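Local coordinates for type ii site-specific deoxyribonuclease (Klebsiella pneumoniae, PDB 6EKR), which probably acts as a type II restriction endonuclease of the PD-(D/E)xK superfamily, cutting double-stranded DNA at a specific sequence, at residues Glu30-Leu35 with Met116-Cys121; Asp71-Thr76 with Arg106-Ile111; Ile158-Gln163 with Arg211-Tyr216; Val192-Ile197 with Ser224-Ile229. The protein carries 2 engineered substitutions. All coordinates share one frame; numbering follows the deposited sequence.

Contact 1: Glu30-Leu35 with Met116-Cys121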
loop_
_atom_site.group_PDB
_atom_site.type_symbol
_atom_site.label_atom_id
_atom_site.label_comp_id
_atom_site.label_asym_id
_atom_site.label_seq_id
_atom_site.Cartn_x
_atom_site.Cartn_y
_atom_site.Cartn_z
ATOM N N GLU A 30 17.911 26.739 2.490
ATOM C CA GLU A 30 18.765 27.742 1.877
ATOM C C GLU A 30 19.365 27.218 0.584
ATOM O O GLU A 30 19.296 27.870 -0.448
ATOM C CB GLU A 30 19.867 28.166 2.844
ATOM C CG GLU A 30 20.912 29.087 2.236
ATOM C CD GLU A 30 21.681 29.873 3.278
ATOM O OE1 GLU A 30 21.156 30.060 4.398
ATOM O OE2 GLU A 30 22.810 30.312 2.972
ATOM N N HIS A 31 19.910 26.010 0.646
ATOM C CA HIS A 31 20.697 25.449 -0.452
ATOM C C HIS A 31 19.862 24.919 -1.605
ATOM O O HIS A 31 20.283 25.001 -2.757
ATOM C CB HIS A 31 21.634 24.352 0.070
ATOM C CG HIS A 31 22.506 23.739 -0.986
ATOM N ND1 HIS A 31 23.763 24.221 -1.289
ATOM C CD2 HIS A 31 22.302 22.679 -1.806
ATOM C CE1 HIS A 31 24.297 23.482 -2.246
ATOM N NE2 HIS A 31 23.427 22.545 -2.583
ATOM N N ALA A 32 18.695 24.361 -1.303
ATOM C CA ALA A 32 17.814 23.866 -2.356
ATOM C C ALA A 32 17.258 25.036 -3.161
ATOM O O ALA A 32 17.166 24.960 -4.396
ATOM C CB ALA A 32 16.689 23.036 -1.768
HETATM N N MSE A 33 16.907 26.113 -2.448
HETATM C CA MSE A 33 16.411 27.348 -3.056
HETATM C C MSE A 33 17.433 27.993 -3.998
HETATM O O MSE A 33 17.101 28.349 -5.127
HETATM C CB MSE A 33 15.980 28.349 -1.983
HETATM C CG MSE A 33 14.665 28.011 -1.293
HETATM SE SE MSE A 33 13.119 28.080 -2.496
HETATM C CE MSE A 33 12.987 30.019 -2.685
ATOM N N LEU A 34 18.675 28.123 -3.540
ATOM C CA LEU A 34 19.729 28.698 -4.361
ATOM C C LEU A 34 20.125 27.786 -5.517
ATOM O O LEU A 34 20.597 28.263 -6.548
ATOM C CB LEU A 34 20.953 29.068 -3.518
ATOM C CG LEU A 34 20.769 30.126 -2.423
ATOM C CD1 LEU A 34 22.051 30.337 -1.659
ATOM C CD2 LEU A 34 20.267 31.442 -2.977
ATOM N N LEU A 35 19.930 26.484 -5.353
ATOM C CA LEU A 35 20.234 25.539 -6.422
ATOM C C LEU A 35 19.311 25.740 -7.613
ATOM O O LEU A 35 19.780 25.895 -8.742
ATOM C CB LEU A 35 20.134 24.090 -5.924
ATOM C CG LEU A 35 21.400 23.237 -5.784
ATOM C CD1 LEU A 35 21.053 21.912 -5.130
ATOM C CD2 LEU A 35 22.035 22.998 -7.139
HETATM N N MSE A 116 8.757 21.701 -1.219
HETATM C CA MSE A 116 8.744 21.515 -2.667
HETATM C C MSE A 116 10.040 21.944 -3.311
HETATM O O MSE A 116 10.350 21.509 -4.412
HETATM C CB MSE A 116 7.570 22.245 -3.313
HETATM C CG MSE A 116 6.235 21.582 -3.064
HETATM SE SE MSE A 116 6.132 19.808 -3.888
HETATM C CE MSE A 116 5.759 20.391 -5.716
ATOM N N SER A 117 10.797 22.794 -2.628
ATOM C CA SER A 117 12.095 23.206 -3.127
ATOM C C SER A 117 13.048 22.039 -3.034
ATOM O O SER A 117 13.811 21.781 -3.966
ATOM C CB SER A 117 12.649 24.378 -2.326
ATOM O OG SER A 117 12.918 23.986 -0.993
ATOM N N VAL A 118 12.999 21.320 -1.914
ATOM C CA VAL A 118 13.832 20.142 -1.764
ATOM C C VAL A 118 13.382 19.047 -2.728
ATOM O O VAL A 118 14.207 18.424 -3.385
ATOM C CB VAL A 118 13.851 19.632 -0.332
ATOM C CG1 VAL A 118 14.612 18.328 -0.254
ATOM C CG2 VAL A 118 14.494 20.653 0.572
ATOM N N ALA A 119 12.076 18.844 -2.831
ATOM C CA ALA A 119 11.521 17.803 -3.685
ATOM C C ALA A 119 11.919 17.970 -5.155
ATOM O O ALA A 119 12.410 17.024 -5.772
ATOM C CB ALA A 119 9.988 17.732 -3.528
ATOM N N CYS A 120 11.720 19.168 -5.705
ATOM C CA CYS A 120 12.055 19.453 -7.100
ATOM C C CYS A 120 13.538 19.306 -7.419
ATOM O O CYS A 120 13.900 18.926 -8.532
ATOM C CB CYS A 120 11.604 20.860 -7.487
ATOM S SG CYS A 120 9.847 21.051 -7.527
ATOM N N CYS A 121 14.389 19.636 -6.450
ATOM C CA CYS A 121 15.829 19.408 -6.568
ATOM C C CYS A 121 16.166 17.943 -6.849
ATOM O O CYS A 121 17.006 17.648 -7.707
ATOM C CB CYS A 121 16.539 19.888 -5.317
ATOM S SG CYS A 121 16.789 21.668 -5.289
#
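A32 and V118 make the closest backbone approach, their CA atoms 5.5 Å apart, and the segments 30-35 and 116-121 cross at 58°, axes 8.6 Å apart, through buried residues. Methyl packing forms one part of the contact. A32 CB faces the helix of 116-121 and meets CG2 of V118 at 4.0 Å, and it also lies near the carbonyl oxygen of S117. V118 is touched by this one branch, which lies beside its own backbone N.

Sulfur and selenium make up the rest. C121 reaches back along its helix, its SG held beside the backbone N (chi1 -80°), and this puts the sulfur 3.8 Å from A32 CB and 4.2 Å from L35 CB, close to the carbonyl oxygen of A32 as well. At the other end of the contact M33, a selenomethionine, leaves its helix pointing away; bends at chi2 and chi3 then fold the chain round so that its SE lies 3.7 Å from S117 CB.

The hydroxyl of S117 takes no hydrogen bond across the gap. Its OG bonds to the carbonyl of S114 within its own helix, which accounts for a polar group in an otherwise apolar interface. Helix 3-16 adds L4, which packs on both A32 and C121. With no hydrogen bond between the segments, cohesion probably rests mainly on van der Waals packing, and the small side chains at the crossing permit the close helix approach.

Contact 2: Asp71-Thr76 with Arg106-Ile111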
loop_
_atom_site.group_PDB
_atom_site.type_symbol
_atom_site.label_atom_id
_atom_site.label_comp_id
_atom_site.label_asym_id
_atom_site.label_seq_id
_atom_site.Cartn_x
_atom_site.Cartn_y
_atom_site.Cartn_z
ATOM N N ASP A 71 2.591 27.696 -8.981
ATOM C CA ASP A 71 3.329 28.955 -9.043
ATOM C C ASP A 71 2.757 30.015 -8.116
ATOM O O ASP A 71 3.490 30.831 -7.547
ATOM C CB ASP A 71 3.301 29.493 -10.462
ATOM C CG ASP A 71 4.088 30.767 -10.605
ATOM O OD1 ASP A 71 5.203 30.692 -11.153
ATOM O OD2 ASP A 71 3.611 31.838 -10.158
ATOM N N ASP A 72 1.438 29.998 -7.980
ATOM C CA ASP A 72 0.747 30.900 -7.086
ATOM C C ASP A 72 1.037 30.590 -5.616
ATOM O O ASP A 72 0.597 31.322 -4.737
ATOM C CB ASP A 72 -0.751 30.812 -7.349
ATOM C CG ASP A 72 -1.384 29.618 -6.683
ATOM O OD1 ASP A 72 -1.364 28.505 -7.256
ATOM O OD2 ASP A 72 -1.909 29.804 -5.572
ATOM N N LEU A 73 1.771 29.505 -5.361
ATOM C CA LEU A 73 2.013 29.009 -4.003
ATOM C C LEU A 73 3.513 28.985 -3.662
ATOM O O LEU A 73 3.918 29.315 -2.544
ATOM C CB LEU A 73 1.396 27.612 -3.862
ATOM C CG LEU A 73 0.564 27.249 -2.623
ATOM C CD1 LEU A 73 -0.566 28.248 -2.350
ATOM C CD2 LEU A 73 0.007 25.828 -2.750
ATOM N N PHE A 74 4.328 28.608 -4.642
ATOM C CA PHE A 74 5.782 28.556 -4.505
ATOM C C PHE A 74 6.338 29.968 -4.563
ATOM O O PHE A 74 5.995 30.724 -5.468
ATOM C CB PHE A 74 6.351 27.756 -5.678
ATOM C CG PHE A 74 7.728 27.194 -5.445
ATOM C CD1 PHE A 74 7.900 25.831 -5.184
ATOM C CD2 PHE A 74 8.857 28.007 -5.522
ATOM C CE1 PHE A 74 9.171 25.298 -4.989
ATOM C CE2 PHE A 74 10.130 27.485 -5.325
ATOM C CZ PHE A 74 10.286 26.134 -5.062
ATOM N N ILE A 75 7.202 30.331 -3.622
ATOM C CA ILE A 75 7.834 31.653 -3.654
ATOM C C ILE A 75 9.150 31.595 -4.432
ATOM O O ILE A 75 10.181 31.190 -3.903
ATOM C CB ILE A 75 8.022 32.240 -2.226
ATOM C CG1 ILE A 75 6.664 32.377 -1.525
ATOM C CG2 ILE A 75 8.726 33.592 -2.279
ATOM C CD1 ILE A 75 6.733 32.519 -0.003
ATOM N N THR A 76 9.112 31.997 -5.695
ATOM C CA THR A 76 10.299 31.915 -6.558
ATOM C C THR A 76 11.289 33.092 -6.439
ATOM O O THR A 76 12.164 33.254 -7.300
ATOM C CB THR A 76 9.917 31.721 -8.046
ATOM O OG1 THR A 76 8.917 32.675 -8.408
ATOM C CG2 THR A 76 9.388 30.321 -8.287
ATOM N N ARG A 106 0.439 32.412 4.357
ATOM C CA ARG A 106 1.883 32.518 4.242
ATOM C C ARG A 106 2.584 31.327 4.893
ATOM O O ARG A 106 3.615 30.869 4.398
ATOM C CB ARG A 106 2.383 33.842 4.818
ATOM C CG ARG A 106 3.849 34.094 4.553
ATOM C CD ARG A 106 4.319 35.364 5.229
ATOM N NE ARG A 106 4.006 35.403 6.662
ATOM C CZ ARG A 106 4.169 36.476 7.429
ATOM N NH1 ARG A 106 4.642 37.605 6.907
ATOM N NH2 ARG A 106 3.853 36.424 8.713
ATOM N N ALA A 107 2.023 30.833 6.000
ATOM C CA ALA A 107 2.485 29.582 6.604
ATOM C C ALA A 107 2.367 28.469 5.564
ATOM O O ALA A 107 3.315 27.699 5.340
ATOM C CB ALA A 107 1.685 29.250 7.838
ATOM N N ASN A 108 1.215 28.426 4.901
ATOM C CA ASN A 108 0.983 27.473 3.840
ATOM C C ASN A 108 2.001 27.617 2.723
ATOM O O ASN A 108 2.604 26.634 2.310
ATOM C CB ASN A 108 -0.423 27.621 3.283
ATOM C CG ASN A 108 -0.901 26.373 2.595
ATOM O OD1 ASN A 108 -1.007 25.320 3.220
ATOM N ND2 ASN A 108 -1.207 26.479 1.307
ATOM N N LYS A 109 2.196 28.843 2.257
ATOM C CA LYS A 109 3.108 29.105 1.152
ATOM C C LYS A 109 4.561 28.813 1.518
ATOM O O LYS A 109 5.345 28.350 0.671
ATOM C CB LYS A 109 2.974 30.551 0.666
ATOM C CG LYS A 109 1.844 30.785 -0.314
ATOM C CD LYS A 109 2.001 32.122 -1.031
ATOM C CE LYS A 109 0.761 32.433 -1.879
ATOM N NZ LYS A 109 1.014 33.359 -3.038
ATOM N N ILE A 110 4.916 29.095 2.775
ATOM C CA ILE A 110 6.274 28.847 3.272
ATOM C C ILE A 110 6.515 27.334 3.339
ATOM O O ILE A 110 7.484 26.835 2.759
ATOM C CB ILE A 110 6.557 29.538 4.657
ATOM C CG1 ILE A 110 6.701 31.068 4.531
ATOM C CG2 ILE A 110 7.790 28.960 5.331
ATOM C CD1 ILE A 110 7.727 31.568 3.539
ATOM N N ILE A 111 5.628 26.607 4.019
ATOM C CA ILE A 111 5.781 25.164 4.115
ATOM C C ILE A 111 5.883 24.578 2.706
ATOM O O ILE A 111 6.801 23.813 2.420
ATOM C CB ILE A 111 4.636 24.512 4.913
ATOM C CG1 ILE A 111 4.760 24.866 6.389
ATOM C CG2 ILE A 111 4.652 23.000 4.759
ATOM C CD1 ILE A 111 3.437 24.835 7.139
#
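The loop 71-76, without regular secondary structure, runs past one flank of helix 106-111 and comes closest where the CA atoms of L73 and K109 stand 5.3 Å apart. K109 supplies the polar grip. From a CG beside the backbone N (chi1 -83°), its extended chain lies along the loop backbone, with CG 3.4 Å from L73 O, and ends at D72, where NZ donates a hydrogen bond of 2.7 Å to the carbonyl O. The C=O...N angle is 148°, with the donor tilted from the carbonyl plane. The D72 carboxylate turns instead to R70 in a salt bridge.

L73 crosses K109 at a slant, its CD1 4.0 Å from the lysine CG, and the same methyl lies near the amide nitrogen of N108, which is hydrogen-bonded to the carbonyl of C266. On the other side of K109, I75 CD1 meets I110 CD1 at 3.8 Å. The backbone N of I75 is hydrogen-bonded to the hydroxyl of T113, one turn along the helix from K109.

The irregular connection between the antiparallel sheet 41-65 and helix 78-91 is thus held against the long helix 101-125 by a lysine-to-carbonyl bond and apolar contacts.

Contact 3: Ile158-Gln163 with Arg211-Tyr216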
loop_
_atom_site.group_PDB
_atom_site.type_symbol
_atom_site.label_atom_id
_atom_site.label_comp_id
_atom_site.label_asym_id
_atom_site.label_seq_id
_atom_site.Cartn_x
_atom_site.Cartn_y
_atom_site.Cartn_z
ATOM N N ILE A 158 6.284 5.218 20.497
ATOM C CA ILE A 158 5.292 4.200 20.854
ATOM C C ILE A 158 5.599 2.878 20.144
ATOM O O ILE A 158 5.676 2.841 18.911
ATOM C CB ILE A 158 3.849 4.676 20.545
ATOM C CG1 ILE A 158 3.437 5.764 21.529
ATOM C CG2 ILE A 158 2.845 3.531 20.611
ATOM C CD1 ILE A 158 2.857 6.957 20.838
ATOM N N PRO A 159 5.777 1.793 20.927
ATOM C CA PRO A 159 6.079 0.429 20.472
ATOM C C PRO A 159 5.341 0.002 19.206
ATOM O O PRO A 159 5.973 -0.452 18.252
ATOM C CB PRO A 159 5.625 -0.450 21.653
ATOM C CG PRO A 159 5.052 0.519 22.699
ATOM C CD PRO A 159 5.675 1.841 22.395
ATOM N N LEU A 160 4.020 0.149 19.196
ATOM C CA LEU A 160 3.225 -0.351 18.076
ATOM C C LEU A 160 3.363 0.491 16.802
ATOM O O LEU A 160 3.236 -0.030 15.694
ATOM C CB LEU A 160 1.764 -0.549 18.492
ATOM C CG LEU A 160 0.833 0.641 18.673
ATOM C CD1 LEU A 160 0.172 0.959 17.338
ATOM C CD2 LEU A 160 -0.208 0.318 19.728
ATOM N N ILE A 161 3.623 1.788 16.969
ATOM C CA ILE A 161 3.939 2.668 15.840
ATOM C C ILE A 161 5.337 2.354 15.284
ATOM O O ILE A 161 5.515 2.291 14.064
ATOM C CB ILE A 161 3.784 4.178 16.201
ATOM C CG1 ILE A 161 2.304 4.533 16.375
ATOM C CG2 ILE A 161 4.397 5.074 15.123
ATOM C CD1 ILE A 161 2.063 5.904 16.953
ATOM N N ASP A 162 6.316 2.144 16.170
ATOM C CA ASP A 162 7.669 1.735 15.759
ATOM C C ASP A 162 7.655 0.401 15.027
ATOM O O ASP A 162 8.430 0.191 14.093
ATOM C CB ASP A 162 8.620 1.662 16.957
ATOM C CG ASP A 162 9.210 3.007 17.313
ATOM O OD1 ASP A 162 9.163 3.920 16.462
ATOM O OD2 ASP A 162 9.723 3.164 18.439
ATOM N N GLN A 163 6.762 -0.485 15.455
ATOM C CA GLN A 163 6.603 -1.791 14.836
ATOM C C GLN A 163 6.145 -1.673 13.381
ATOM O O GLN A 163 6.728 -2.287 12.480
ATOM C CB GLN A 163 5.623 -2.643 15.654
ATOM C CG GLN A 163 5.627 -4.111 15.311
ATOM C CD GLN A 163 7.018 -4.660 15.130
ATOM O OE1 GLN A 163 7.869 -4.537 16.007
ATOM N NE2 GLN A 163 7.258 -5.271 13.989
ATOM N N ARG A 211 -7.373 3.219 14.107
ATOM C CA ARG A 211 -8.134 2.084 14.593
ATOM C C ARG A 211 -7.344 1.283 15.623
ATOM O O ARG A 211 -7.830 1.032 16.733
ATOM C CB ARG A 211 -8.522 1.190 13.421
ATOM C CG ARG A 211 -9.023 -0.191 13.800
ATOM C CD ARG A 211 -10.424 -0.155 14.360
ATOM N NE ARG A 211 -10.428 0.260 15.756
ATOM C CZ ARG A 211 -11.499 0.250 16.545
ATOM N NH1 ARG A 211 -12.670 -0.172 16.067
ATOM N NH2 ARG A 211 -11.395 0.653 17.812
ATOM N N ILE A 212 -6.122 0.895 15.258
ATOM C CA ILE A 212 -5.282 0.079 16.128
ATOM C C ILE A 212 -5.006 0.781 17.454
ATOM O O ILE A 212 -5.117 0.163 18.505
ATOM C CB ILE A 212 -3.982 -0.369 15.418
ATOM C CG1 ILE A 212 -4.304 -1.450 14.383
ATOM C CG2 ILE A 212 -2.947 -0.898 16.422
ATOM C CD1 ILE A 212 -3.368 -1.463 13.195
ATOM N N LEU A 213 -4.689 2.072 17.406
ATOM C CA LEU A 213 -4.424 2.841 18.627
ATOM C C LEU A 213 -5.658 2.999 19.523
ATOM O O LEU A 213 -5.540 3.036 20.750
ATOM C CB LEU A 213 -3.855 4.213 18.289
ATOM C CG LEU A 213 -2.531 4.285 17.550
ATOM C CD1 LEU A 213 -2.464 5.614 16.829
ATOM C CD2 LEU A 213 -1.370 4.125 18.492
ATOM N N ASP A 214 -6.830 3.112 18.902
ATOM C CA ASP A 214 -8.093 3.197 19.638
ATOM C C ASP A 214 -8.380 1.878 20.358
ATOM O O ASP A 214 -8.844 1.868 21.504
ATOM C CB ASP A 214 -9.276 3.538 18.706
ATOM C CG ASP A 214 -9.220 4.959 18.148
ATOM O OD1 ASP A 214 -8.801 5.895 18.869
ATOM O OD2 ASP A 214 -9.620 5.140 16.976
ATOM N N SER A 215 -8.108 0.764 19.688
ATOM C CA SER A 215 -8.433 -0.526 20.267
ATOM C C SER A 215 -7.321 -1.088 21.146
ATOM O O SER A 215 -7.421 -2.218 21.598
ATOM C CB SER A 215 -8.798 -1.532 19.175
ATOM O OG SER A 215 -7.625 -2.054 18.589
ATOM N N TYR A 216 -6.268 -0.306 21.378
ATOM C CA TYR A 216 -5.137 -0.730 22.207
ATOM C C TYR A 216 -5.001 0.172 23.421
ATOM O O TYR A 216 -4.801 -0.318 24.531
ATOM C CB TYR A 216 -3.839 -0.707 21.402
ATOM C CG TYR A 216 -2.597 -1.217 22.120
ATOM C CD1 TYR A 216 -1.935 -2.359 21.674
ATOM C CD2 TYR A 216 -2.062 -0.537 23.217
ATOM C CE1 TYR A 216 -0.781 -2.827 22.318
ATOM C CE2 TYR A 216 -0.919 -0.994 23.869
ATOM C CZ TYR A 216 -0.282 -2.137 23.418
ATOM O OH TYR A 216 0.858 -2.585 24.060
#
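Helix 204-217, the helix of the beta-alpha-beta unit formed with strands 190-194 and 222-227, packs here against the first turn of helix 159-171, and L160 makes most of the contacts. The short helical segments run nearly antiparallel, at 152°, but their axes are 11.3 Å apart, a gap bridged by side chains.

L160 points at the partner helix, and with CG set between its backbone N and carbonyl carbon (chi1 75°) its two methyls diverge onto different neighbours. CD1 enters the angle between I212 and L213, lying 3.7 Å from I212 CG2 and 3.7 Å from L213 CD2. CD2 lies over one face of the Y216 ring, 3.8 Å from the centroid and displaced toward the rim near CG and CD1, a CH-pi contact. I161 adds a lighter touch, its chain at roughly a right angle to L213, with CD1 4.2 Å from L213 CD2. Deeper in, V181 of strand 179-183 backs I161, and Y222 of strand 222-227 backs L213.

The contact also takes part in the dimer interface. Y256 of the second subunit meets the Y216 ring with inclined planes and accepts a hydrogen bond from the S215 hydroxyl at its backbone O, while L252 and Y253 of that subunit pack on L160 and I212. This is an apolar, nearly antiparallel helix pair in which both helices, one of them the crossover helix of a beta-alpha-beta unit, face the second subunit.

Contact 4: Val192-Ile197 with Ser224-Ile229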
loop_
_atom_site.group_PDB
_atom_site.type_symbol
_atom_site.label_atom_id
_atom_site.label_comp_id
_atom_site.label_asym_id
_atom_site.label_seq_id
_atom_site.Cartn_x
_atom_site.Cartn_y
_atom_site.Cartn_z
ATOM N N VAL A 192 -0.949 12.284 16.389
ATOM C CA VAL A 192 -0.119 11.477 15.524
ATOM C C VAL A 192 -0.230 12.082 14.139
ATOM O O VAL A 192 -1.312 12.103 13.549
ATOM C CB VAL A 192 -0.597 10.027 15.484
ATOM C CG1 VAL A 192 0.246 9.224 14.521
ATOM C CG2 VAL A 192 -0.536 9.407 16.868
ATOM N N ILE A 193 0.888 12.586 13.628
ATOM C CA ILE A 193 0.891 13.279 12.345
ATOM C C ILE A 193 1.578 12.464 11.234
ATOM O O ILE A 193 2.799 12.500 11.091
ATOM C CB ILE A 193 1.479 14.693 12.468
ATOM C CG1 ILE A 193 0.734 15.459 13.572
ATOM C CG2 ILE A 193 1.405 15.412 11.124
ATOM C CD1 ILE A 193 1.548 16.533 14.260
ATOM N N PRO A 194 0.781 11.705 10.457
ATOM C CA PRO A 194 1.334 11.011 9.312
ATOM C C PRO A 194 1.640 12.002 8.202
ATOM O O PRO A 194 0.757 12.737 7.760
ATOM C CB PRO A 194 0.200 10.068 8.888
ATOM C CG PRO A 194 -0.804 10.106 9.988
ATOM C CD PRO A 194 -0.662 11.434 10.601
ATOM N N LEU A 195 2.889 12.022 7.758
ATOM C CA LEU A 195 3.304 12.941 6.719
ATOM C C LEU A 195 3.542 12.178 5.439
ATOM O O LEU A 195 4.151 11.109 5.471
ATOM C CB LEU A 195 4.564 13.679 7.152
ATOM C CG LEU A 195 4.294 14.488 8.418
ATOM C CD1 LEU A 195 5.170 14.032 9.570
ATOM C CD2 LEU A 195 4.433 15.962 8.151
ATOM N N LYS A 196 3.017 12.718 4.337
ATOM C CA LYS A 196 3.194 12.194 2.990
ATOM C C LYS A 196 3.052 13.351 2.015
ATOM O O LYS A 196 2.140 14.155 2.154
ATOM C CB LYS A 196 2.114 11.169 2.655
ATOM C CG LYS A 196 2.111 9.918 3.498
ATOM C CD LYS A 196 0.861 9.084 3.230
ATOM C CE LYS A 196 0.494 8.279 4.458
ATOM N NZ LYS A 196 1.743 7.790 5.120
ATOM N N ILE A 197 3.939 13.419 1.022
ATOM C CA ILE A 197 3.859 14.445 -0.011
ATOM C C ILE A 197 2.554 14.246 -0.784
ATOM O O ILE A 197 1.743 15.174 -0.898
ATOM C CB ILE A 197 5.091 14.443 -0.976
ATOM C CG1 ILE A 197 6.419 14.429 -0.207
ATOM C CG2 ILE A 197 5.052 15.641 -1.936
ATOM C CD1 ILE A 197 6.674 15.633 0.658
ATOM N N SER A 224 -5.507 11.624 15.103
ATOM C CA SER A 224 -4.671 11.652 13.911
ATOM C C SER A 224 -5.015 12.835 13.044
ATOM O O SER A 224 -6.185 13.066 12.740
ATOM C CB SER A 224 -4.829 10.368 13.106
ATOM O OG SER A 224 -4.295 9.257 13.800
ATOM N N PHE A 225 -3.990 13.591 12.660
ATOM C CA PHE A 225 -4.144 14.675 11.711
ATOM C C PHE A 225 -3.204 14.382 10.573
ATOM O O PHE A 225 -2.004 14.198 10.791
ATOM C CB PHE A 225 -3.748 16.007 12.328
ATOM C CG PHE A 225 -4.522 16.382 13.550
ATOM C CD1 PHE A 225 -5.397 17.457 13.515
ATOM C CD2 PHE A 225 -4.339 15.702 14.753
ATOM C CE1 PHE A 225 -6.099 17.844 14.662
ATOM C CE2 PHE A 225 -5.038 16.072 15.891
ATOM C CZ PHE A 225 -5.920 17.155 15.846
ATOM N N LEU A 226 -3.741 14.369 9.360
ATOM C CA LEU A 226 -2.981 13.998 8.181
ATOM C C LEU A 226 -2.457 15.214 7.430
ATOM O O LEU A 226 -3.231 16.067 6.996
ATOM C CB LEU A 226 -3.866 13.144 7.275
ATOM C CG LEU A 226 -3.285 12.428 6.058
ATOM C CD1 LEU A 226 -1.936 11.796 6.358
ATOM C CD2 LEU A 226 -4.274 11.374 5.599
ATOM N N ALA A 227 -1.137 15.274 7.264
ATOM C CA ALA A 227 -0.482 16.387 6.565
ATOM C C ALA A 227 0.102 15.955 5.226
ATOM O O ALA A 227 0.917 15.042 5.173
ATOM C CB ALA A 227 0.605 16.995 7.432
ATOM N N CYS A 228 -0.319 16.626 4.154
ATOM C CA CYS A 228 0.171 16.348 2.809
ATOM C C CYS A 228 0.562 17.621 2.069
ATOM O O CYS A 228 0.363 18.720 2.573
ATOM C CB CYS A 228 -0.886 15.596 2.013
ATOM S SG CYS A 228 -1.344 14.015 2.730
ATOM N N ILE A 229 1.115 17.470 0.872
ATOM C CA ILE A 229 1.439 18.611 0.035
ATOM C C ILE A 229 0.386 18.764 -1.056
ATOM O O ILE A 229 -0.178 19.841 -1.238
ATOM C CB ILE A 229 2.879 18.500 -0.574
ATOM C CG1 ILE A 229 3.951 18.498 0.530
ATOM C CG2 ILE A 229 3.145 19.594 -1.622
ATOM C CD1 ILE A 229 3.813 19.590 1.551
#
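V192 and S224 form a parallel bridge between strands 190-194 and 222-227, and backbone hydrogen bonds make the first shell. F225 N donates to V192 O at 3.2 Å. A227 uses both of its backbone polar atoms: its N bonds to P194 O at 3.2 Å, and its O accepts K196 N at 3.2 Å, both nearly linear at the acceptor. I229 N turns to I197 O at 3.0 Å.

One rung is absent. Where an N-H of residue 194 would face F225 O, P194 has its ring CD instead, 3.1 Å from that oxygen, and the neighbouring CA of I193 also approaches it as a CA-H...O donor. I193 CG2 lies 4.1 Å and L195 CD2 4.0 Å from A227 CB, while L226, with CG anti to its N (chi1 -171°), brings CD1 to 3.7 Å from P194 CB, the two chains roughly perpendicular. I197 and I229 run alongside each other in the same direction, I197 CG2 near I229 CB.

Outside this shell, helix 132-148 presses L145 on I193 and M141 on L195, and helix 286-298 brings M286 to A227. The hydroxyl of S224 is bonded to Q210 of helix 204-217, the crossover helix. Four backbone hydrogen bonds thus satisfy buried polar atoms, the proline leaves F225 O only C-H approaches from 192-197, and apolar side chains pack around this parallel core of the PD-(D/E)xK fold.

From the N terminus, contact 1 brings helix 22-39 onto the long helix 101-125 and closes a loop that contains the antiparallel sheet and helix 78-91. Contact 2 is nested within it, using an earlier part of the same long helix, and the two touch where M33 and F74 meet. Contacts 3 and 4 follow in series and cross each other: segment 192-197 falls inside the loop of contact 3, and segment 224-229 beyond it. They share the beta-alpha-beta unit and meet through L213 and V192. M116 packs on I229, linking contact 1 to contact 4. Contacts 1 and 3 lie on opposite sides of the chain's centre, with contact 4 near it.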